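Local coordinates for type I site-specific restriction-modification system, R (Restriction) subunit (PDB 3H1T), which is a putative type I restriction subunit that probably uses ATP hydrolysis to translocate DNA and probably cleaves it, here represented by its N-terminal nuclease-like and helicase-like portion, at residues K37-S48 with R142-F150; V100-K108 with A119-F130. One frame throughout, in Å; residues are numbered along the deposited sequence.

Overall arrangement
Both contacts belong to the N-terminal part of the fragment, their centres about 33 Å (contact 1) and 31 Å (contact 2) from the centre of the chain. They lie about 17 Å apart, centre to centre, on opposite faces of one six-stranded mixed sheet. Tyr120 is the evidence: its CB points away from 100-108, and its OH sits 3.4 Å from both Pro144 CG and Leu149 CD2 of contact 1. A second link is the probable hydrogen bond of 2.8 Å from Lys37 NZ to Gly124 O, in the turn of contact 2. Between the two layers, Glu92 near the end of strand 86-93 and Lys94 just beyond it have a spacing consistent with a PD-(D/E)xK nuclease core.

Contact 1 (K37-S48 with R142-F150); sequences KLKESGWENNPS and RFPTPDELF
Trp43 lays its indole against Pro146, whose CG stands 3.4 Å from the centroid of the tryptophan's six-membered ring and 12° off its normal, a CH-pi contact over the face. From the edge, Trp43 NE1 donates to Pro144 O at 2.7 Å, with the oxygen near the indole plane and the donor in the carbonyl plane. Together the bond and the proline on its face define the ring's orientation. The tryptophan CG stands beside the backbone N (chi1 -70°) and chi2 is 93°, which brings both the face and the N-H onto 144-146. Leu149 CD1 comes in obliquely, 3.8 Å from Trp43 CH2.

Phe143 O is gripped twice: Ser41 OG donates to it at 2.9 Å, while Arg142 NE arrives from the opposite face of the carbonyl plane. The Phe143 ring itself receives Leu38 CD2 over its centre, 3.7 Å from the centroid, and Lys37 CB at its edge. A water donates to Lys37 O and accepts from Phe143 N. At the start of helix 146-157, Thr145 and Glu148 make a capping box, in which Thr145 N donates to Glu148 OE1 at 3.0 Å; the same carboxylate is salt-bridged to Arg142 NH2.

Trp43 and Leu149 both also touch Ile88 of strand 86-93. The arrangement thus joins the end of helix 26-40 to the capped N-terminus of helix 146-157 on one face of an alpha/beta sheet consistent with the restriction-endonuclease-like fold.

Contact 2 (V100-K108 with A119-F130); sequences VGQGMQQAK and AYSTNGHEILEF
Val100 begins the contact with both its carbonyl and a methyl. Its O accepts from Ser121 OG at 2.7 Å, and its CG1 sits 3.4 Å from Glu126 CB and equally near Asn123 OD1. That OD1 accepts from Glu126 N in an Asx motif, and Asn123 ND2 returns a bond to Glu126 OE1, so two bonds tie Asn123 to Glu126 where the valine meets the turn. Gly101 CA follows, 3.7 Å from Leu128 CD1. At Gly103, the N-cap of helix 104-114, the backbone C lies 3.3 Å from Ser121 OG.

Selenomethionine Met104 sets CG anti to the backbone N (chi1 -166°) and then bends twice. This places SE 3.8 Å from Leu128 CD1 and brings CE among Ala119, Ser121 and Phe130. Ala107 CB rests on the backbone at Tyr120 O, 3.4 Å away. Lys108, bent at chi3, lays its chain across Phe130; NZ stands 3.9 Å from the ring centroid and 18° off the normal, a cation-pi contact over the face.

The axes of helix 104-108 and strand 119-122 approach to 7.1 Å at 149°. Strands 86-93 and 118-122 run parallel, side by side in the sheet, and helix 104-114 connects them across its face: a beta-alpha-beta crossover, with hairpin strand 127-131 widening the floor.

Contact 1 (K37-S48 with R142-F150)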
loop_
_atom_site.group_PDB
_atom_site.type_symbol
_atom_site.label_atom_id
_atom_site.label_comp_id
_atom_site.label_asym_id
_atom_site.label_seq_id
_atom_site.Cartn_x
_atom_site.Cartn_y
_atom_site.Cartn_z
ATOM N N LYS A 37 16.757 -33.515 3.628
ATOM C CA LYS A 37 17.894 -32.852 2.985
ATOM C C LYS A 37 18.011 -31.398 3.418
ATOM O O LYS A 37 19.119 -30.863 3.513
ATOM C CB LYS A 37 17.805 -32.959 1.457
ATOM C CG LYS A 37 18.145 -34.355 0.941
ATOM C CD LYS A 37 18.041 -34.456 -0.581
ATOM C CE LYS A 37 18.484 -35.821 -1.091
ATOM N NZ LYS A 37 18.495 -35.889 -2.581
ATOM N N LEU A 38 16.883 -30.749 3.688
ATOM C CA LEU A 38 16.946 -29.356 4.133
ATOM C C LEU A 38 17.566 -29.295 5.540
ATOM O O LEU A 38 18.400 -28.422 5.834
ATOM C CB LEU A 38 15.551 -28.707 4.135
ATOM C CG LEU A 38 15.025 -28.287 2.741
ATOM C CD1 LEU A 38 13.534 -27.958 2.807
ATOM C CD2 LEU A 38 15.808 -27.077 2.216
ATOM N N LYS A 39 17.171 -30.231 6.405
ATOM C CA LYS A 39 17.701 -30.287 7.764
ATOM C C LYS A 39 19.182 -30.664 7.739
ATOM O O LYS A 39 19.996 -30.111 8.476
ATOM C CB LYS A 39 16.899 -31.293 8.590
ATOM C CG LYS A 39 15.579 -30.746 9.095
ATOM C CD LYS A 39 14.709 -31.832 9.707
ATOM C CE LYS A 39 13.349 -31.282 10.116
ATOM N NZ LYS A 39 12.447 -32.381 10.539
ATOM N N GLU A 40 19.532 -31.615 6.891
ATOM C CA GLU A 40 20.919 -32.023 6.762
ATOM C C GLU A 40 21.789 -30.806 6.396
ATOM O O GLU A 40 22.975 -30.763 6.729
ATOM C CB GLU A 40 21.034 -33.096 5.678
ATOM C CG GLU A 40 20.595 -34.480 6.115
ATOM C CD GLU A 40 20.371 -35.412 4.942
ATOM O OE1 GLU A 40 21.088 -35.259 3.933
ATOM O OE2 GLU A 40 19.484 -36.292 5.031
ATOM N N SER A 41 21.204 -29.818 5.720
ATOM C CA SER A 41 21.963 -28.635 5.322
ATOM C C SER A 41 21.906 -27.501 6.341
ATOM O O SER A 41 22.350 -26.389 6.064
ATOM C CB SER A 41 21.515 -28.134 3.942
ATOM O OG SER A 41 21.808 -29.096 2.936
ATOM N N GLY A 42 21.351 -27.788 7.518
ATOM C CA GLY A 42 21.305 -26.804 8.586
ATOM C C GLY A 42 20.247 -25.733 8.622
ATOM O O GLY A 42 20.439 -24.745 9.339
ATOM N N TRP A 43 19.139 -25.920 7.905
ATOM C CA TRP A 43 18.083 -24.911 7.867
ATOM C C TRP A 43 17.152 -24.923 9.061
ATOM O O TRP A 43 16.245 -24.087 9.158
ATOM C CB TRP A 43 17.273 -25.031 6.570
ATOM C CG TRP A 43 18.060 -24.600 5.392
ATOM C CD1 TRP A 43 18.812 -25.389 4.575
ATOM C CD2 TRP A 43 18.299 -23.257 4.987
ATOM N NE1 TRP A 43 19.510 -24.614 3.676
ATOM C CE2 TRP A 43 19.205 -23.300 3.904
ATOM C CE3 TRP A 43 17.816 -22.014 5.417
ATOM C CZ2 TRP A 43 19.671 -22.146 3.273
ATOM C CZ3 TRP A 43 18.281 -20.870 4.788
ATOM C CH2 TRP A 43 19.187 -20.946 3.716
ATOM N N GLU A 44 17.406 -25.837 9.995
ATOM C CA GLU A 44 16.580 -25.954 11.195
ATOM C C GLU A 44 17.371 -25.646 12.469
ATOM O O GLU A 44 16.856 -25.783 13.576
ATOM C CB GLU A 44 16.008 -27.361 11.277
ATOM C CG GLU A 44 14.824 -27.534 12.209
ATOM C CD GLU A 44 14.689 -28.981 12.636
ATOM O OE1 GLU A 44 15.652 -29.745 12.417
ATOM O OE2 GLU A 44 13.643 -29.356 13.200
ATOM N N ASN A 45 18.623 -25.228 12.289
ATOM C CA ASN A 45 19.520 -24.878 13.385
ATOM C C ASN A 45 19.422 -23.376 13.611
ATOM O O ASN A 45 19.815 -22.588 12.744
ATOM C CB ASN A 45 20.955 -25.235 13.019
ATOM C CG ASN A 45 21.164 -26.725 12.841
ATOM O OD1 ASN A 45 22.111 -27.149 12.173
ATOM N ND2 ASN A 45 20.296 -27.530 13.446
ATOM N N ASN A 46 18.931 -22.982 14.785
ATOM C CA ASN A 46 18.739 -21.572 15.141
ATOM C C ASN A 46 19.963 -20.690 14.828
ATOM O O ASN A 46 21.095 -21.081 15.088
ATOM C CB ASN A 46 18.350 -21.487 16.619
ATOM C CG ASN A 46 17.082 -22.285 16.932
ATOM O OD1 ASN A 46 16.963 -22.932 17.975
ATOM N ND2 ASN A 46 16.113 -22.222 16.007
ATOM N N PRO A 47 19.726 -19.441 14.379
ATOM C CA PRO A 47 18.438 -18.785 14.129
ATOM C C PRO A 47 17.685 -19.140 12.844
ATOM O O PRO A 47 16.549 -18.708 12.654
ATOM C CB PRO A 47 18.824 -17.312 14.202
ATOM C CG PRO A 47 20.084 -17.314 13.451
ATOM C CD PRO A 47 20.826 -18.533 14.005
ATOM N N SER A 48 18.289 -19.928 11.966
ATOM C CA SER A 48 17.615 -20.275 10.717
ATOM C C SER A 48 16.386 -21.142 10.948
ATOM O O SER A 48 16.279 -21.804 11.981
ATOM C CB SER A 48 18.584 -21.002 9.785
ATOM O OG SER A 48 19.753 -20.229 9.603
ATOM N N ARG A 142 23.262 -31.105 -3.250
ATOM C CA ARG A 142 22.589 -30.862 -1.986
ATOM C C ARG A 142 22.219 -29.384 -1.846
ATOM O O ARG A 142 22.683 -28.543 -2.609
ATOM C CB ARG A 142 23.501 -31.294 -0.826
ATOM C CG ARG A 142 24.909 -30.703 -0.885
ATOM C CD ARG A 142 25.472 -30.472 0.504
ATOM N NE ARG A 142 25.468 -29.061 0.878
ATOM C CZ ARG A 142 26.542 -28.278 0.861
ATOM N NH1 ARG A 142 27.711 -28.770 0.492
ATOM N NH2 ARG A 142 26.445 -27.000 1.205
ATOM N N PHE A 143 21.364 -29.082 -0.875
ATOM C CA PHE A 143 20.951 -27.709 -0.610
ATOM C C PHE A 143 22.059 -26.889 0.026
ATOM O O PHE A 143 22.815 -27.386 0.841
ATOM C CB PHE A 143 19.751 -27.690 0.336
ATOM C CG PHE A 143 18.461 -28.088 -0.297
ATOM C CD1 PHE A 143 17.811 -27.221 -1.179
ATOM C CD2 PHE A 143 17.905 -29.339 -0.036
ATOM C CE1 PHE A 143 16.632 -27.596 -1.807
ATOM C CE2 PHE A 143 16.722 -29.727 -0.659
ATOM C CZ PHE A 143 16.084 -28.852 -1.556
ATOM N N PRO A 144 22.171 -25.607 -0.350
ATOM C CA PRO A 144 23.200 -24.759 0.246
ATOM C C PRO A 144 22.830 -24.589 1.726
ATOM O O PRO A 144 21.672 -24.796 2.125
ATOM C CB PRO A 144 23.043 -23.446 -0.523
ATOM C CG PRO A 144 22.628 -23.919 -1.883
ATOM C CD PRO A 144 21.538 -24.900 -1.479
ATOM N N THR A 145 23.798 -24.183 2.540
ATOM C CA THR A 145 23.532 -23.987 3.948
ATOM C C THR A 145 23.145 -22.529 4.162
ATOM O O THR A 145 23.434 -21.669 3.324
ATOM C CB THR A 145 24.771 -24.314 4.793
ATOM O OG1 THR A 145 25.827 -23.397 4.472
ATOM C CG2 THR A 145 25.257 -25.715 4.509
ATOM N N PRO A 146 22.463 -22.228 5.285
ATOM C CA PRO A 146 22.076 -20.841 5.558
ATOM C C PRO A 146 23.255 -19.885 5.417
ATOM O O PRO A 146 23.135 -18.805 4.843
ATOM C CB PRO A 146 21.561 -20.910 6.993
ATOM C CG PRO A 146 20.875 -22.240 7.023
ATOM C CD PRO A 146 21.891 -23.132 6.306
ATOM N N ASP A 147 24.392 -20.296 5.951
ATOM C CA ASP A 147 25.607 -19.491 5.916
ATOM C C ASP A 147 26.115 -19.263 4.495
ATOM O O ASP A 147 26.503 -18.146 4.146
ATOM C CB ASP A 147 26.681 -20.162 6.777
ATOM C CG ASP A 147 27.895 -19.285 6.993
ATOM O OD1 ASP A 147 28.711 -19.140 6.055
ATOM O OD2 ASP A 147 28.025 -18.750 8.115
ATOM N N GLU A 148 26.111 -20.315 3.677
ATOM C CA GLU A 148 26.571 -20.201 2.294
ATOM C C GLU A 148 25.727 -19.177 1.525
ATOM O O GLU A 148 26.272 -18.300 0.851
ATOM C CB GLU A 148 26.506 -21.559 1.579
ATOM C CG GLU A 148 27.402 -22.642 2.173
ATOM C CD GLU A 148 27.325 -23.957 1.410
ATOM O OE1 GLU A 148 26.254 -24.257 0.845
ATOM O OE2 GLU A 148 28.325 -24.706 1.389
ATOM N N LEU A 149 24.401 -19.280 1.621
ATOM C CA LEU A 149 23.531 -18.339 0.923
ATOM C C LEU A 149 23.666 -16.897 1.406
ATOM O O LEU A 149 23.696 -15.971 0.597
ATOM C CB LEU A 149 22.060 -18.753 1.032
ATOM C CG LEU A 149 21.601 -20.037 0.320
ATOM C CD1 LEU A 149 20.091 -19.963 0.152
ATOM C CD2 LEU A 149 22.274 -20.177 -1.046
ATOM N N PHE A 150 23.735 -16.704 2.722
ATOM C CA PHE A 150 23.858 -15.371 3.301
ATOM C C PHE A 150 25.194 -14.744 2.901
ATOM O O PHE A 150 25.298 -13.531 2.750
ATOM C CB PHE A 150 23.746 -15.454 4.823
ATOM C CG PHE A 150 23.703 -14.115 5.510
ATOM C CD1 PHE A 150 22.663 -13.228 5.260
ATOM C CD2 PHE A 150 24.682 -13.751 6.432
ATOM C CE1 PHE A 150 22.589 -11.996 5.917
ATOM C CE2 PHE A 150 24.623 -12.522 7.099
ATOM C CZ PHE A 150 23.570 -11.641 6.840
HETATM O O HOH W 1 20.706 -31.213 1.259
#

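Contact 2 (V100-K108 with A119-F130)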
loop_
_atom_site.group_PDB
_atom_site.type_symbol
_atom_site.label_atom_id
_atom_site.label_comp_id
_atom_site.label_asym_id
_atom_site.label_seq_id
_atom_site.Cartn_x
_atom_site.Cartn_y
_atom_site.Cartn_z
ATOM N N VAL A 100 12.842 -32.464 -12.449
ATOM C CA VAL A 100 13.098 -31.272 -11.635
ATOM C C VAL A 100 12.836 -29.937 -12.312
ATOM O O VAL A 100 12.213 -29.063 -11.725
ATOM C CB VAL A 100 14.556 -31.207 -11.116
ATOM C CG1 VAL A 100 14.624 -31.760 -9.712
ATOM C CG2 VAL A 100 15.475 -31.952 -12.052
ATOM N N GLY A 101 13.312 -29.781 -13.541
ATOM C CA GLY A 101 13.128 -28.537 -14.264
ATOM C C GLY A 101 11.696 -28.056 -14.355
ATOM O O GLY A 101 11.449 -26.949 -14.825
ATOM N N GLN A 102 10.754 -28.883 -13.914
ATOM C CA GLN A 102 9.339 -28.549 -13.984
ATOM C C GLN A 102 8.992 -27.376 -13.077
ATOM O O GLN A 102 8.459 -26.368 -13.543
ATOM C CB GLN A 102 8.503 -29.779 -13.610
ATOM C CG GLN A 102 7.018 -29.689 -13.980
ATOM C CD GLN A 102 6.232 -30.895 -13.482
ATOM O OE1 GLN A 102 6.351 -32.007 -14.016
ATOM N NE2 GLN A 102 5.443 -30.686 -12.438
ATOM N N GLY A 103 9.298 -27.496 -11.787
ATOM C CA GLY A 103 8.991 -26.429 -10.847
ATOM C C GLY A 103 9.906 -25.216 -10.853
ATOM O O GLY A 103 9.744 -24.343 -10.005
HETATM N N MSE A 104 10.840 -25.135 -11.798
HETATM C CA MSE A 104 11.769 -24.013 -11.822
HETATM C C MSE A 104 11.139 -22.641 -12.018
HETATM O O MSE A 104 11.383 -21.735 -11.219
HETATM C CB MSE A 104 12.856 -24.222 -12.884
HETATM C CG MSE A 104 14.040 -23.256 -12.718
HETATM SE SE MSE A 104 15.132 -23.628 -11.137
HETATM C CE MSE A 104 14.115 -22.726 -9.764
ATOM N N GLN A 105 10.336 -22.471 -13.066
ATOM C CA GLN A 105 9.726 -21.170 -13.291
ATOM C C GLN A 105 8.745 -20.832 -12.170
ATOM O O GLN A 105 8.621 -19.676 -11.795
ATOM C CB GLN A 105 9.101 -21.086 -14.707
ATOM C CG GLN A 105 10.157 -20.640 -15.773
ATOM C CD GLN A 105 9.676 -20.622 -17.244
ATOM O OE1 GLN A 105 10.456 -20.322 -18.156
ATOM N NE2 GLN A 105 8.403 -20.936 -17.470
ATOM N N GLN A 106 8.083 -21.835 -11.603
ATOM C CA GLN A 106 7.162 -21.571 -10.495
ATOM C C GLN A 106 7.925 -21.101 -9.252
ATOM O O GLN A 106 7.465 -20.232 -8.517
ATOM C CB GLN A 106 6.350 -22.826 -10.145
ATOM C CG GLN A 106 5.405 -22.636 -8.942
ATOM C CD GLN A 106 4.386 -21.520 -9.152
ATOM O OE1 GLN A 106 3.485 -21.634 -9.989
ATOM N NE2 GLN A 106 4.530 -20.432 -8.396
ATOM N N ALA A 107 9.086 -21.699 -9.014
ATOM C CA ALA A 107 9.906 -21.333 -7.868
ATOM C C ALA A 107 10.507 -19.951 -8.078
ATOM O O ALA A 107 10.616 -19.169 -7.140
ATOM C CB ALA A 107 11.011 -22.359 -7.660
ATOM N N LYS A 108 10.906 -19.659 -9.311
ATOM C CA LYS A 108 11.476 -18.355 -9.644
ATOM C C LYS A 108 10.413 -17.266 -9.448
ATOM O O LYS A 108 10.707 -16.164 -9.001
ATOM C CB LYS A 108 11.966 -18.336 -11.101
ATOM C CG LYS A 108 13.297 -19.046 -11.318
ATOM C CD LYS A 108 13.736 -19.074 -12.778
ATOM C CE LYS A 108 13.675 -17.704 -13.441
ATOM N NZ LYS A 108 14.648 -17.574 -14.562
ATOM N N ALA A 119 16.323 -19.566 -5.615
ATOM C CA ALA A 119 15.147 -20.379 -5.872
ATOM C C ALA A 119 15.511 -21.824 -6.172
ATOM O O ALA A 119 16.482 -22.084 -6.877
ATOM C CB ALA A 119 14.351 -19.782 -7.043
ATOM N N TYR A 120 14.729 -22.764 -5.647
ATOM C CA TYR A 120 14.998 -24.183 -5.848
ATOM C C TYR A 120 13.806 -24.991 -6.304
ATOM O O TYR A 120 12.685 -24.772 -5.888
ATOM C CB TYR A 120 15.520 -24.796 -4.552
ATOM C CG TYR A 120 16.744 -24.096 -4.048
ATOM C CD1 TYR A 120 18.009 -24.448 -4.522
ATOM C CD2 TYR A 120 16.633 -23.015 -3.177
ATOM C CE1 TYR A 120 19.138 -23.733 -4.143
ATOM C CE2 TYR A 120 17.751 -22.283 -2.791
ATOM C CZ TYR A 120 18.999 -22.641 -3.282
ATOM O OH TYR A 120 20.081 -21.882 -2.936
ATOM N N SER A 121 14.061 -25.940 -7.178
ATOM C CA SER A 121 13.037 -26.832 -7.636
ATOM C C SER A 121 13.620 -28.196 -7.302
ATOM O O SER A 121 14.795 -28.450 -7.568
ATOM C CB SER A 121 12.818 -26.658 -9.135
ATOM O OG SER A 121 11.820 -27.541 -9.563
ATOM N N THR A 122 12.822 -29.075 -6.708
ATOM C CA THR A 122 13.323 -30.380 -6.347
ATOM C C THR A 122 12.253 -31.437 -6.440
ATOM O O THR A 122 11.069 -31.141 -6.297
ATOM C CB THR A 122 13.859 -30.382 -4.914
ATOM O OG1 THR A 122 14.244 -31.714 -4.547
ATOM C CG2 THR A 122 12.782 -29.882 -3.957
ATOM N N ASN A 123 12.684 -32.672 -6.688
ATOM C CA ASN A 123 11.780 -33.807 -6.772
ATOM C C ASN A 123 12.241 -34.849 -5.770
ATOM O O ASN A 123 11.936 -36.033 -5.909
ATOM C CB ASN A 123 11.762 -34.390 -8.196
ATOM C CG ASN A 123 13.142 -34.849 -8.680
ATOM O OD1 ASN A 123 14.160 -34.646 -8.021
ATOM N ND2 ASN A 123 13.166 -35.468 -9.853
ATOM N N GLY A 124 12.963 -34.398 -4.749
ATOM C CA GLY A 124 13.461 -35.324 -3.752
ATOM C C GLY A 124 14.892 -35.761 -4.019
ATOM O O GLY A 124 15.805 -35.433 -3.250
ATOM N N HIS A 125 15.122 -36.484 -5.112
ATOM C CA HIS A 125 16.482 -36.914 -5.393
ATOM C C HIS A 125 17.300 -35.866 -6.111
ATOM O O HIS A 125 18.510 -35.825 -5.949
ATOM C CB HIS A 125 16.526 -38.250 -6.155
ATOM C CG HIS A 125 15.633 -38.316 -7.351
ATOM N ND1 HIS A 125 14.274 -38.526 -7.252
ATOM C CD2 HIS A 125 15.918 -38.297 -8.678
ATOM C CE1 HIS A 125 13.761 -38.641 -8.467
ATOM N NE2 HIS A 125 14.737 -38.507 -9.349
ATOM N N GLU A 126 16.654 -34.997 -6.875
ATOM C CA GLU A 126 17.392 -33.955 -7.583
ATOM C C GLU A 126 17.062 -32.563 -7.066
ATOM O O GLU A 126 15.983 -32.325 -6.530
ATOM C CB GLU A 126 17.108 -34.014 -9.083
ATOM C CG GLU A 126 17.777 -35.144 -9.805
ATOM C CD GLU A 126 17.127 -35.420 -11.140
ATOM O OE1 GLU A 126 15.903 -35.674 -11.162
ATOM O OE2 GLU A 126 17.839 -35.390 -12.165
ATOM N N ILE A 127 18.005 -31.644 -7.241
ATOM C CA ILE A 127 17.831 -30.273 -6.798
ATOM C C ILE A 127 18.301 -29.322 -7.884
ATOM O O ILE A 127 19.432 -29.408 -8.339
ATOM C CB ILE A 127 18.637 -30.019 -5.515
ATOM C CG1 ILE A 127 18.146 -30.967 -4.412
ATOM C CG2 ILE A 127 18.484 -28.575 -5.084
ATOM C CD1 ILE A 127 19.058 -31.050 -3.196
ATOM N N LEU A 128 17.425 -28.429 -8.311
ATOM C CA LEU A 128 17.759 -27.462 -9.350
ATOM C C LEU A 128 17.750 -26.064 -8.734
ATOM O O LEU A 128 16.756 -25.653 -8.148
ATOM C CB LEU A 128 16.721 -27.518 -10.474
ATOM C CG LEU A 128 17.173 -27.513 -11.937
ATOM C CD1 LEU A 128 16.031 -26.911 -12.725
ATOM C CD2 LEU A 128 18.460 -26.714 -12.140
ATOM N N GLU A 129 18.845 -25.326 -8.876
ATOM C CA GLU A 129 18.937 -23.992 -8.300
ATOM C C GLU A 129 19.035 -22.862 -9.327
ATOM O O GLU A 129 19.728 -22.987 -10.331
ATOM C CB GLU A 129 20.160 -23.905 -7.379
ATOM C CG GLU A 129 20.430 -22.515 -6.802
ATOM C CD GLU A 129 21.806 -22.363 -6.157
ATOM O OE1 GLU A 129 22.811 -22.288 -6.894
ATOM O OE2 GLU A 129 21.882 -22.314 -4.913
ATOM N N PHE A 130 18.310 -21.775 -9.087
ATOM C CA PHE A 130 18.443 -20.616 -9.938
ATOM C C PHE A 130 18.928 -19.561 -8.964
ATOM O O PHE A 130 18.256 -19.236 -7.986
ATOM C CB PHE A 130 17.151 -20.124 -10.576
ATOM C CG PHE A 130 17.373 -18.916 -11.447
ATOM C CD1 PHE A 130 17.818 -19.060 -12.762
ATOM C CD2 PHE A 130 17.256 -17.629 -10.918
ATOM C CE1 PHE A 130 18.151 -17.939 -13.531
ATOM C CE2 PHE A 130 17.592 -16.503 -11.680
ATOM C CZ PHE A 130 18.036 -16.657 -12.982
#